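Local coordinates for Cgl0159-like domain-containing protein (Corynebacterium glutamicum, PDB 3FOK), which is of unknown function but folds as a TIM barrel, the fold of many enzymes, at residues D50-N62 and S112-E124. Numbering follows the deposited sequence.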
loop_
_atom_site.group_PDB
_atom_site.type_symbol
_atom_site.label_atom_id
_atom_site.label_comp_id
_atom_site.label_asym_id
_atom_site.label_seq_id
_atom_site.Cartn_x
_atom_site.Cartn_y
_atom_site.Cartn_z
ATOM N N ASP A 50 -4.341 23.437 -17.412
ATOM C CA ASP A 50 -3.651 22.451 -16.585
ATOM C C ASP A 50 -2.884 21.425 -17.421
ATOM O O ASP A 50 -2.434 20.401 -16.898
ATOM C CB ASP A 50 -4.639 21.718 -15.660
ATOM C CG ASP A 50 -5.678 20.919 -16.423
ATOM O OD1 ASP A 50 -6.236 19.969 -15.839
ATOM O OD2 ASP A 50 -5.948 21.243 -17.597
ATOM N N HIS A 51 -2.722 21.711 -18.711
ATOM C CA HIS A 51 -2.028 20.801 -19.618
ATOM C C HIS A 51 -0.517 20.657 -19.395
ATOM O O HIS A 51 0.013 19.544 -19.410
ATOM C CB HIS A 51 -2.262 21.224 -21.071
ATOM C CG HIS A 51 -3.668 21.633 -21.365
ATOM N ND1 HIS A 51 -4.227 22.789 -20.864
ATOM C CD2 HIS A 51 -4.630 21.048 -22.122
ATOM C CE1 HIS A 51 -5.470 22.900 -21.300
ATOM N NE2 HIS A 51 -5.737 21.856 -22.066
ATOM N N PRO A 52 0.200 21.777 -19.201
ATOM C CA PRO A 52 1.650 21.705 -18.990
ATOM C C PRO A 52 2.088 20.668 -17.959
ATOM O O PRO A 52 2.974 19.853 -18.224
ATOM C CB PRO A 52 2.003 23.126 -18.562
ATOM C CG PRO A 52 1.008 23.951 -19.309
ATOM C CD PRO A 52 -0.271 23.170 -19.105
ATOM N N ALA A 53 1.461 20.708 -16.788
ATOM C CA ALA A 53 1.777 19.793 -15.696
ATOM C C ALA A 53 1.673 18.323 -16.092
ATOM O O ALA A 53 2.220 17.453 -15.422
ATOM C CB ALA A 53 0.864 20.076 -14.512
ATOM N N ARG A 54 0.970 18.049 -17.182
ATOM C CA ARG A 54 0.809 16.680 -17.643
ATOM C C ARG A 54 1.798 16.374 -18.765
ATOM O O ARG A 54 1.755 15.306 -19.379
ATOM C CB ARG A 54 -0.625 16.458 -18.127
ATOM C CG ARG A 54 -0.974 15.001 -18.266
ATOM C CD ARG A 54 -2.339 14.787 -18.882
ATOM N NE ARG A 54 -2.282 13.620 -19.752
ATOM C CZ ARG A 54 -2.127 13.681 -21.069
ATOM N NH1 ARG A 54 -2.031 14.855 -21.672
ATOM N NH2 ARG A 54 -2.031 12.566 -21.777
ATOM N N GLY A 55 2.694 17.324 -19.021
ATOM C CA GLY A 55 3.690 17.151 -20.061
ATOM C C GLY A 55 3.140 17.353 -21.462
ATOM O O GLY A 55 3.675 16.803 -22.429
ATOM N N ALA A 56 2.077 18.143 -21.582
ATOM C CA ALA A 56 1.460 18.400 -22.881
ATOM C C ALA A 56 1.466 19.887 -23.231
ATOM O O ALA A 56 0.533 20.616 -22.887
ATOM C CB ALA A 56 0.031 17.867 -22.885
ATOM N N LEU A 57 2.513 20.331 -23.923
ATOM C CA LEU A 57 2.633 21.738 -24.305
ATOM C C LEU A 57 2.122 22.065 -25.711
ATOM O O LEU A 57 2.098 23.227 -26.101
ATOM C CB LEU A 57 4.096 22.203 -24.225
ATOM C CG LEU A 57 4.941 22.197 -22.945
ATOM C CD1 LEU A 57 4.119 22.726 -21.776
ATOM C CD2 LEU A 57 5.445 20.798 -22.662
ATOM N N ALA A 58 1.701 21.062 -26.471
ATOM C CA ALA A 58 1.254 21.304 -27.844
ATOM C C ALA A 58 -0.143 21.888 -28.076
ATOM O O ALA A 58 -1.038 21.768 -27.242
ATOM C CB ALA A 58 1.403 20.018 -28.655
ATOM N N VAL A 59 -0.300 22.521 -29.238
ATOM C CA VAL A 59 -1.560 23.119 -29.685
ATOM C C VAL A 59 -1.657 22.935 -31.207
ATOM O O VAL A 59 -2.732 22.735 -31.760
ATOM C CB VAL A 59 -1.636 24.628 -29.342
ATOM C CG1 VAL A 59 -2.947 25.210 -29.848
ATOM C CG2 VAL A 59 -1.536 24.829 -27.834
ATOM N N GLY A 60 -0.504 22.988 -31.862
ATOM C CA GLY A 60 -0.387 22.820 -33.306
ATOM C C GLY A 60 1.105 23.011 -33.493
ATOM O O GLY A 60 1.725 22.660 -34.501
ATOM N N ASP A 61 1.654 23.581 -32.428
ATOM C CA ASP A 61 3.055 23.904 -32.239
ATOM C C ASP A 61 3.450 23.020 -31.050
ATOM O O ASP A 61 2.922 23.194 -29.951
ATOM C CB ASP A 61 3.150 25.387 -31.862
ATOM C CG ASP A 61 4.478 25.764 -31.242
ATOM O OD1 ASP A 61 5.081 24.929 -30.536
ATOM O OD2 ASP A 61 4.910 26.918 -31.440
ATOM N N ASN A 62 4.353 22.067 -31.266
ATOM C CA ASN A 62 4.777 21.177 -30.186
ATOM C C ASN A 62 5.442 21.918 -29.035
ATOM O O ASN A 62 4.785 22.325 -28.081
ATOM C CB ASN A 62 5.751 20.113 -30.703
ATOM C CG ASN A 62 5.050 18.946 -31.364
ATOM O OD1 ASN A 62 4.132 18.352 -30.794
ATOM N ND2 ASN A 62 5.489 18.600 -32.569
ATOM N N SER A 112 -7.054 21.144 -10.752
ATOM C CA SER A 112 -6.805 19.857 -11.388
ATOM C C SER A 112 -6.103 18.975 -10.360
ATOM O O SER A 112 -5.095 19.370 -9.786
ATOM C CB SER A 112 -5.917 20.059 -12.621
ATOM O OG SER A 112 -5.582 18.826 -13.226
HETATM N N MSE A 113 -6.628 17.776 -10.139
HETATM C CA MSE A 113 -6.061 16.874 -9.142
HETATM C C MSE A 113 -4.999 15.882 -9.618
HETATM O O MSE A 113 -3.989 15.691 -8.937
HETATM C CB MSE A 113 -7.186 16.098 -8.457
HETATM C CG MSE A 113 -8.239 16.978 -7.807
HETATM SE SE MSE A 113 -9.629 15.956 -6.923
HETATM C CE MSE A 113 -8.719 15.609 -5.251
ATOM N N ASN A 114 -5.222 15.247 -10.767
ATOM C CA ASN A 114 -4.274 14.256 -11.265
ATOM C C ASN A 114 -3.607 14.553 -12.605
ATOM O O ASN A 114 -4.270 14.825 -13.602
ATOM C CB ASN A 114 -4.938 12.872 -11.314
ATOM C CG ASN A 114 -6.126 12.812 -12.260
ATOM O OD1 ASN A 114 -6.446 11.748 -12.791
ATOM N ND2 ASN A 114 -6.791 13.942 -12.465
ATOM N N ARG A 115 -2.282 14.464 -12.609
ATOM C CA ARG A 115 -1.465 14.723 -13.792
ATOM C C ARG A 115 -0.415 13.633 -14.003
ATOM O O ARG A 115 0.447 13.755 -14.865
ATOM C CB ARG A 115 -0.756 16.073 -13.644
ATOM C CG ARG A 115 -1.503 17.295 -14.193
ATOM C CD ARG A 115 -2.886 16.948 -14.697
ATOM N NE ARG A 115 -3.245 17.717 -15.881
ATOM C CZ ARG A 115 -4.165 17.335 -16.760
ATOM N NH1 ARG A 115 -4.817 16.195 -16.586
ATOM N NH2 ARG A 115 -4.428 18.091 -17.815
ATOM N N GLY A 116 -0.501 12.567 -13.216
ATOM C CA GLY A 116 0.454 11.476 -13.306
ATOM C C GLY A 116 0.606 10.806 -14.659
ATOM O O GLY A 116 1.720 10.451 -15.055
ATOM N N GLY A 117 -0.505 10.617 -15.365
ATOM C CA GLY A 117 -0.457 9.986 -16.673
ATOM C C GLY A 117 0.116 10.917 -17.723
ATOM O O GLY A 117 -0.606 11.421 -18.580
ATOM N N LEU A 118 1.424 11.135 -17.652
ATOM C CA LEU A 118 2.120 12.027 -18.572
ATOM C C LEU A 118 1.947 11.660 -20.042
ATOM O O LEU A 118 1.907 10.485 -20.412
ATOM C CB LEU A 118 3.610 12.061 -18.234
ATOM C CG LEU A 118 3.971 12.553 -16.831
ATOM C CD1 LEU A 118 5.481 12.482 -16.644
ATOM C CD2 LEU A 118 3.470 13.976 -16.630
ATOM N N ARG A 119 1.853 12.681 -20.883
ATOM C CA ARG A 119 1.700 12.463 -22.311
ATOM C C ARG A 119 2.906 11.705 -22.861
ATOM O O ARG A 119 4.053 12.085 -22.615
ATOM C CB ARG A 119 1.575 13.799 -23.037
ATOM C CG ARG A 119 1.309 13.645 -24.514
ATOM C CD ARG A 119 1.501 14.956 -25.251
ATOM N NE ARG A 119 1.057 14.850 -26.634
ATOM C CZ ARG A 119 1.680 15.421 -27.658
ATOM N NH1 ARG A 119 2.780 16.137 -27.452
ATOM N NH2 ARG A 119 1.204 15.282 -28.889
ATOM N N GLY A 120 2.640 10.631 -23.601
ATOM C CA GLY A 120 3.710 9.847 -24.187
ATOM C C GLY A 120 4.365 8.828 -23.273
ATOM O O GLY A 120 5.309 8.153 -23.677
ATOM N N ALA A 121 3.872 8.705 -22.046
ATOM C CA ALA A 121 4.443 7.756 -21.100
ATOM C C ALA A 121 3.878 6.357 -21.299
ATOM O O ALA A 121 2.725 6.192 -21.685
ATOM C CB ALA A 121 4.176 8.224 -19.674
ATOM N N SER A 122 4.695 5.346 -21.036
ATOM C CA SER A 122 4.238 3.970 -21.172
ATOM C C SER A 122 3.209 3.737 -20.072
ATOM O O SER A 122 2.386 2.827 -20.147
ATOM C CB SER A 122 5.408 2.999 -20.998
ATOM O OG SER A 122 5.956 3.091 -19.696
ATOM N N PHE A 123 3.262 4.592 -19.057
ATOM C CA PHE A 123 2.369 4.507 -17.916
ATOM C C PHE A 123 1.311 5.603 -17.870
ATOM O O PHE A 123 0.783 5.886 -16.793
ATOM C CB PHE A 123 3.200 4.569 -16.628
ATOM C CG PHE A 123 4.046 5.820 -16.505
ATOM C CD1 PHE A 123 3.486 7.022 -16.075
ATOM C CD2 PHE A 123 5.396 5.798 -16.844
ATOM C CE1 PHE A 123 4.260 8.186 -15.987
ATOM C CE2 PHE A 123 6.177 6.950 -16.759
ATOM C CZ PHE A 123 5.608 8.145 -16.332
ATOM N N GLU A 124 0.967 6.223 -19.000
ATOM C CA GLU A 124 -0.009 7.304 -18.895
ATOM C C GLU A 124 -1.450 6.915 -18.590
ATOM O O GLU A 124 -2.289 7.788 -18.379
ATOM C CB GLU A 124 0.067 8.268 -20.098
ATOM C CG GLU A 124 -0.588 7.877 -21.406
ATOM C CD GLU A 124 -0.512 9.024 -22.417
ATOM O OE1 GLU A 124 -1.186 10.059 -22.206
ATOM O OE2 GLU A 124 0.237 8.900 -23.410
#
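The guanidinium of R115 lies between D50 and R54: OD1 of D50 sits 3.2 Å above one face, toward the rim, the aliphatic CD of R54 rests on the opposite face, and the backbone O of D50 meets the edge in plane. Arginine suits this place as a flat cation offering both faces and an N-H edge. That edge contact is the directional one, NE of R115 donating to O of D50 over 3.0 Å, with a weak second bond from NH2. The carboxylate plane is 13° from that of the guanidinium, and because OD1 is stacked over the face, the salt bridge to NH2 of R115 rests on charge alone, with no N-H pointing at the oxygen. S112 suits its place because its short side chain, with OG anti to the backbone N (chi1 176°), donates from OG to the anti lone pair of OD1 of D50, 2.9 Å away. OD1 also has a long, weak ion pair with K146 of strand 144-151. These residues belong to the loops that follow strands 44-48 and 108-112, at the C-terminal end of the parallel barrel, where TIM-barrel enzymes usually carry their active sites.

R54 is long enough to pack its methylenes on R115, crossing it at about a right angle, while NE makes a weak bond with O of G117 and NH2 a salt bridge with OE1 of E124, 2.7 Å away. R150 pairs with the same oxygen, so the carboxylate probably offsets the closeness of the R54 and R150 charges. The backbone N of R119 donates to O of R54 over 3.0 Å, beside G55, whose positive phi glycine adopts readily. The extended R119 chain lays its methylenes against G55 O and A56 CB, and CD2 of L118 packs 3.5 Å from O of R54.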